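Local coordinates for protein aminotransferase (Neisseria meningitidis Z2491, PDB 3JTX) that probably transfers amino groups between amino acids and 2-oxo acids, using pyridoxal phosphate held on a lysine, as a class I and II aminotransferase, at residues Arg309-Pro312 and Ile313-Val317; Asp337-Ala340 and Phe341-Leu345. One frame throughout, in Å; residues are numbered along the deposited sequence.

Contact 1 (Arg309-Pro312 and Ile313-Val317); sequences RVIP and ILQQV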
ATOM      1  N   ARG A 309      -1.287  21.269 -32.428  1.00 19.73           N
ATOM      2  CA  ARG A 309      -2.480  21.858 -33.021  1.00 19.70           C
ATOM      3  C   ARG A 309      -3.184  22.838 -32.077  1.00 19.06           C
ATOM      4  O   ARG A 309      -3.654  23.889 -32.516  1.00 18.23           O
ATOM      5  CB  ARG A 309      -3.425  20.748 -33.464  1.00 19.99           C
ATOM      6  CG  ARG A 309      -2.779  19.822 -34.498  1.00 22.82           C
ATOM      7  CD  ARG A 309      -3.722  18.748 -35.013  1.00 27.12           C
ATOM      8  NE  ARG A 309      -4.887  19.318 -35.696  1.00 31.04           N
ATOM      9  CZ  ARG A 309      -5.989  18.641 -36.030  1.00 31.84           C
ATOM     10  NH1 ARG A 309      -6.096  17.336 -35.780  1.00 32.12           N
ATOM     11  NH2 ARG A 309      -6.991  19.279 -36.626  1.00 33.24           N
ATOM     12  N   VAL A 310      -3.225  22.511 -30.784  1.00 17.89           N
ATOM     13  CA  VAL A 310      -3.934  23.324 -29.796  1.00 17.24           C
ATOM     14  C   VAL A 310      -3.230  24.652 -29.465  1.00 17.24           C
ATOM     15  O   VAL A 310      -3.886  25.688 -29.353  1.00 16.38           O
ATOM     16  CB  VAL A 310      -4.190  22.518 -28.481  1.00 17.21           C
ATOM     17  CG1 VAL A 310      -4.682  23.424 -27.372  1.00 17.08           C
ATOM     18  CG2 VAL A 310      -5.164  21.380 -28.729  1.00 15.14           C
ATOM     19  N   ILE A 311      -1.908  24.630 -29.275  1.00 16.84           N
ATOM     20  CA  ILE A 311      -1.209  25.837 -28.834  1.00 16.43           C
ATOM     21  C   ILE A 311      -1.416  26.995 -29.822  1.00 16.66           C
ATOM     22  O   ILE A 311      -1.814  28.090 -29.401  1.00 16.25           O
ATOM     23  CB  ILE A 311       0.292  25.585 -28.537  1.00 16.15           C
ATOM     24  CG1 ILE A 311       0.453  24.726 -27.280  1.00 15.93           C
ATOM     25  CG2 ILE A 311       1.050  26.909 -28.399  1.00 16.16           C
ATOM     26  CD1 ILE A 311      -0.000  25.391 -25.978  1.00 15.67           C
ATOM     27  N   PRO A 312      -1.177  26.766 -31.129  1.00 16.95           N
ATOM     28  CA  PRO A 312      -1.394  27.881 -32.067  1.00 17.32           C
ATOM     29  C   PRO A 312      -2.850  28.360 -32.144  1.00 17.16           C
ATOM     30  O   PRO A 312      -3.086  29.536 -32.432  1.00 16.65           O
ATOM     31  CB  PRO A 312      -0.921  27.341 -33.429  1.00 17.59           C
ATOM     32  CG  PRO A 312      -0.533  25.935 -33.225  1.00 17.69           C
ATOM     33  CD  PRO A 312      -0.694  25.544 -31.793  1.00 17.28           C
ATOM     34  N   ILE A 313      -3.815  27.476 -31.885  1.00 16.81           N
ATOM     35  CA  ILE A 313      -5.224  27.903 -31.861  1.00 16.77           C
ATOM     36  C   ILE A 313      -5.430  28.854 -30.675  1.00 16.80           C
ATOM     37  O   ILE A 313      -5.933  29.962 -30.842  1.00 16.07           O
ATOM     38  CB  ILE A 313      -6.213  26.711 -31.801  1.00 16.81           C
ATOM     39  CG1 ILE A 313      -6.140  25.891 -33.092  1.00 16.72           C
ATOM     40  CG2 ILE A 313      -7.650  27.195 -31.622  1.00 16.46           C
ATOM     41  CD1 ILE A 313      -6.912  24.590 -33.029  1.00 15.67           C
ATOM     42  N   LEU A 314      -4.994  28.436 -29.488  1.00 16.47           N
ATOM     43  CA  LEU A 314      -5.175  29.261 -28.292  1.00 16.67           C
ATOM     44  C   LEU A 314      -4.418  30.590 -28.388  1.00 16.96           C
ATOM     45  O   LEU A 314      -4.873  31.623 -27.874  1.00 16.88           O
ATOM     46  CB  LEU A 314      -4.734  28.495 -27.030  1.00 16.64           C
ATOM     47  CG  LEU A 314      -5.594  27.295 -26.610  1.00 15.96           C
ATOM     48  CD1 LEU A 314      -4.947  26.589 -25.399  1.00 13.89           C
ATOM     49  CD2 LEU A 314      -7.061  27.718 -26.331  1.00 13.66           C
ATOM     50  N   GLN A 315      -3.268  30.571 -29.052  1.00 17.21           N
ATOM     51  CA  GLN A 315      -2.448  31.784 -29.185  1.00 17.34           C
ATOM     52  C   GLN A 315      -3.122  32.908 -29.982  1.00 17.71           C
ATOM     53  O   GLN A 315      -2.634  34.027 -29.983  1.00 17.04           O
ATOM     54  CB  GLN A 315      -1.083  31.450 -29.791  1.00 17.37           C
ATOM     55  CG  GLN A 315      -0.115  30.813 -28.801  1.00 17.23           C
ATOM     56  CD  GLN A 315       1.161  30.322 -29.460  1.00 17.88           C
ATOM     57  OE1 GLN A 315       1.182  30.015 -30.654  1.00 18.51           O
ATOM     58  NE2 GLN A 315       2.232  30.240 -28.680  1.00 15.03           N
ATOM     59  N   GLN A 316      -4.239  32.614 -30.642  1.00 18.36           N
ATOM     60  CA  GLN A 316      -5.016  33.642 -31.313  1.00 19.10           C
ATOM     61  C   GLN A 316      -5.572  34.664 -30.337  1.00 19.36           C
ATOM     62  O   GLN A 316      -5.787  35.792 -30.714  1.00 19.17           O
ATOM     63  CB  GLN A 316      -6.179  33.028 -32.092  1.00 19.53           C
ATOM     64  CG  GLN A 316      -5.765  32.201 -33.296  1.00 21.11           C
ATOM     65  CD  GLN A 316      -6.934  31.458 -33.898  1.00 23.12           C
ATOM     66  OE1 GLN A 316      -7.452  31.849 -34.928  1.00 28.04           O
ATOM     67  NE2 GLN A 316      -7.380  30.409 -33.237  1.00 25.65           N
ATOM     68  N   VAL A 317      -5.818  34.253 -29.094  1.00 19.64           N
ATOM     69  CA  VAL A 317      -6.472  35.102 -28.092  1.00 19.88           C
ATOM     70  C   VAL A 317      -5.685  35.173 -26.775  1.00 19.83           C
ATOM     71  O   VAL A 317      -5.672  36.215 -26.125  1.00 19.99           O
ATOM     72  CB  VAL A 317      -7.922  34.608 -27.849  1.00 20.16           C
ATOM     73  CG1 VAL A 317      -8.507  35.182 -26.571  1.00 21.75           C
ATOM     74  CG2 VAL A 317      -8.805  34.965 -29.056  1.00 19.99           C
TER

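Contact 2 (Asp337-Ala340 and Phe341-Leu345); sequences DDLA and FARNL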
ATOM      1  N   ASP A 337      -9.903  36.134 -13.652  1.00 15.27           N
ATOM      2  CA  ASP A 337     -10.940  35.441 -12.888  1.00 14.90           C
ATOM      3  C   ASP A 337     -11.112  34.006 -13.411  1.00 14.95           C
ATOM      4  O   ASP A 337     -11.925  33.741 -14.296  1.00 14.51           O
ATOM      5  CB  ASP A 337     -12.257  36.220 -12.927  1.00 14.93           C
ATOM      6  CG  ASP A 337     -13.299  35.676 -11.964  1.00 15.36           C
ATOM      7  OD1 ASP A 337     -13.142  34.543 -11.459  1.00 15.84           O
ATOM      8  OD2 ASP A 337     -14.289  36.382 -11.719  1.00 16.23           O
ATOM      9  N   ASP A 338     -10.346  33.089 -12.838  1.00 14.29           N
ATOM     10  CA  ASP A 338     -10.346  31.699 -13.269  1.00 14.83           C
ATOM     11  C   ASP A 338     -11.658  30.971 -12.944  1.00 15.18           C
ATOM     12  O   ASP A 338     -12.039  30.035 -13.655  1.00 14.22           O
ATOM     13  CB  ASP A 338      -9.137  30.944 -12.707  1.00 15.03           C
ATOM     14  CG  ASP A 338      -8.966  31.129 -11.208  1.00 16.11           C
ATOM     15  OD1 ASP A 338      -8.690  32.281 -10.777  1.00 18.05           O
ATOM     16  OD2 ASP A 338      -9.129  30.137 -10.456  1.00 17.08           O
ATOM     17  N   LEU A 339     -12.350  31.411 -11.892  1.00 14.70           N
ATOM     18  CA  LEU A 339     -13.645  30.846 -11.530  1.00 15.20           C
ATOM     19  C   LEU A 339     -14.694  31.204 -12.592  1.00 14.82           C
ATOM     20  O   LEU A 339     -15.414  30.331 -13.076  1.00 14.59           O
ATOM     21  CB  LEU A 339     -14.092  31.388 -10.170  1.00 15.64           C
ATOM     22  CG  LEU A 339     -15.319  30.742  -9.545  1.00 17.79           C
ATOM     23  CD1 LEU A 339     -15.136  29.200  -9.479  1.00 17.66           C
ATOM     24  CD2 LEU A 339     -15.544  31.351  -8.153  1.00 18.51           C
ATOM     25  N   ALA A 340     -14.750  32.482 -12.961  1.00 14.45           N
ATOM     26  CA  ALA A 340     -15.697  32.960 -13.970  1.00 14.39           C
ATOM     27  C   ALA A 340     -15.379  32.340 -15.338  1.00 14.56           C
ATOM     28  O   ALA A 340     -16.293  32.042 -16.090  1.00 14.40           O
ATOM     29  CB  ALA A 340     -15.694  34.485 -14.050  1.00 14.43           C
ATOM     30  N   PHE A 341     -14.092  32.125 -15.624  1.00 14.22           N
ATOM     31  CA  PHE A 341     -13.650  31.447 -16.856  1.00 13.78           C
ATOM     32  C   PHE A 341     -14.203  30.009 -16.957  1.00 13.46           C
ATOM     33  O   PHE A 341     -14.820  29.633 -17.949  1.00 12.66           O
ATOM     34  CB  PHE A 341     -12.121  31.435 -16.904  1.00 13.72           C
ATOM     35  CG  PHE A 341     -11.549  31.164 -18.262  1.00 12.93           C
ATOM     36  CD1 PHE A 341     -11.429  32.188 -19.192  1.00 13.60           C
ATOM     37  CD2 PHE A 341     -11.088  29.905 -18.595  1.00 12.46           C
ATOM     38  CE1 PHE A 341     -10.895  31.938 -20.461  1.00 14.04           C
ATOM     39  CE2 PHE A 341     -10.539  29.648 -19.849  1.00 14.01           C
ATOM     40  CZ  PHE A 341     -10.444  30.665 -20.782  1.00 12.53           C
ATOM     41  N   ALA A 342     -13.992  29.220 -15.912  1.00 13.19           N
ATOM     42  CA  ALA A 342     -14.477  27.850 -15.887  1.00 13.29           C
ATOM     43  C   ALA A 342     -16.011  27.808 -15.961  1.00 13.30           C
ATOM     44  O   ALA A 342     -16.582  26.955 -16.649  1.00 13.94           O
ATOM     45  CB  ALA A 342     -13.968  27.117 -14.643  1.00 12.53           C
ATOM     46  N   ARG A 343     -16.668  28.722 -15.256  1.00 13.54           N
ATOM     47  CA  ARG A 343     -18.127  28.799 -15.271  1.00 13.43           C
ATOM     48  C   ARG A 343     -18.658  29.118 -16.669  1.00 13.14           C
ATOM     49  O   ARG A 343     -19.640  28.524 -17.105  1.00 13.09           O
ATOM     50  CB  ARG A 343     -18.631  29.823 -14.258  1.00 13.86           C
ATOM     51  CG  ARG A 343     -18.599  29.278 -12.844  1.00 14.20           C
ATOM     52  CD  ARG A 343     -18.970  30.324 -11.820  1.00 16.39           C
ATOM     53  NE  ARG A 343     -19.082  29.712 -10.502  1.00 16.83           N
ATOM     54  CZ  ARG A 343     -19.076  30.367  -9.346  1.00 17.07           C
ATOM     55  NH1 ARG A 343     -18.934  31.685  -9.293  1.00 16.48           N
ATOM     56  NH2 ARG A 343     -19.184  29.675  -8.229  1.00 17.94           N
ATOM     57  N   ASN A 344     -18.002  30.029 -17.370  1.00 12.27           N
ATOM     58  CA  ASN A 344     -18.434  30.403 -18.735  1.00 12.99           C
ATOM     59  C   ASN A 344     -18.234  29.262 -19.748  1.00 13.27           C
ATOM     60  O   ASN A 344     -19.114  28.985 -20.584  1.00 13.28           O
ATOM     61  CB  ASN A 344     -17.707  31.677 -19.174  1.00 12.72           C
ATOM     62  CG  ASN A 344     -18.271  32.279 -20.449  1.00 13.81           C
ATOM     63  OD1 ASN A 344     -19.483  32.315 -20.651  1.00 13.41           O
ATOM     64  ND2 ASN A 344     -17.387  32.766 -21.317  1.00 12.88           N
ATOM     65  N   LEU A 345     -17.105  28.572 -19.658  1.00 13.79           N
ATOM     66  CA  LEU A 345     -16.833  27.451 -20.562  1.00 14.68           C
ATOM     67  C   LEU A 345     -17.828  26.318 -20.368  1.00 14.65           C
ATOM     68  O   LEU A 345     -18.205  25.648 -21.336  1.00 13.90           O
ATOM     69  CB  LEU A 345     -15.406  26.916 -20.378  1.00 14.77           C
ATOM     70  CG  LEU A 345     -14.250  27.831 -20.814  1.00 17.19           C
ATOM     71  CD1 LEU A 345     -12.970  26.999 -20.966  1.00 16.60           C
ATOM     72  CD2 LEU A 345     -14.551  28.596 -22.056  1.00 19.51           C
TER

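Contact 1 (Arg309-Pro312 and Ile313-Val317)
Ile-313 lays its side chain back along the helix against the carbonyl of Arg-309: CG1 approaches Arg-309 O to 3.2 Å and CD1 stays near the same oxygen. That placement follows from chi1 of -66°, which sets CG1 beside the backbone N and directs it toward the preceding turn. Pro-312 precedes it and has no N-H to give to the turn before, so the helix is kinked there. Beyond the proline, helical bonding resumes: Leu-314 N donates to Val-310 O at 3.0 Å with an N-H...O angle of 172°, and Gln-315 N donates to Ile-311 O at 2.9 Å. Ile-311 offers its CG2 methyl to the amide of Gln-315, with NE2 3.5 Å away, while NE2 also donates to Val-320 O. Val-310 and Leu-314 run side by side, CG1 of the valine 3.7 Å from CD1 of the leucine. Ile-313 O accepts from both Gln-316 N and Gln-316 NE2, the latter at 2.8 Å. Within the fold, Val-310, Ile-311 and Leu-314 pack on Ile-329 of strand 328-332, whereas Arg-309 and Ile-313 lie against helix 381-394.

Contact 2 (Asp337-Ala340 and Phe341-Leu345)
Arg-343 reaches back over Leu-339, one helical turn earlier, and its route can be followed atom by atom. CB lies 3.5 Å from Leu-339 O, the acceptor of the residue's own backbone N-H, and CG passes the same oxygen at 3.4 Å. CD is still close to it as the chain, extended from CG to NE, climbs away from the backbone. NE then comes level with the leucine branches, 4.1 Å from Leu-339 CD1. At the end the guanidinium lies flat over the leucine: Leu-339 CG sits 3.7 Å from the plane, over its centre, and CD2 approaches NH1 to 3.6 Å. Leu-339 supplies this surface because its CG is anti to the backbone N (chi1 -171°), which brings CG and its two methyls against the guanidinium face.

The first turn of the same helix is closed by Asp-337 at the N-cap. Its OD1 accepts Ala-340 N at 3.0 Å, nearly straight at the hydrogen (170°) but from well above the carboxylate plane, while its backbone O takes Phe-341 N. Ala-342 N and Asn-344 N continue the series, to Asp-338 O and Ala-340 O.

Chemically, the guanidinium meets Leu-339 through its apolar face, a contact that uses none of its in-plane N-H groups; NE donates to Ala-20 O. The carboxylate of Asp-338 instead forms a salt bridge with Arg-357. Two acidic side chains at the start of the helix would be expected to interact favourably with its dipole.

In the fold
Contact 1 comes first along the chain, in the last part of helix 294-314 and the residues after it, and contact 2 follows at the start of helix 338-349; strand 328-332 lies between them in sequence. Their centres are 19 Å apart and their nearest atoms about 7 Å, so the two do not touch. What joins them is shared surroundings. Helix 381-394 receives side chains from both, and Tyr-395 just beyond it meets Val-317 of contact 1 and Phe-341 of contact 2. The three-stranded antiparallel sheet is packed by contact 1 through 328-332 and by contact 2 through 354-355 and 372-376, in what is consistent with the smaller, C-terminal domain of a fold type I PLP enzyme.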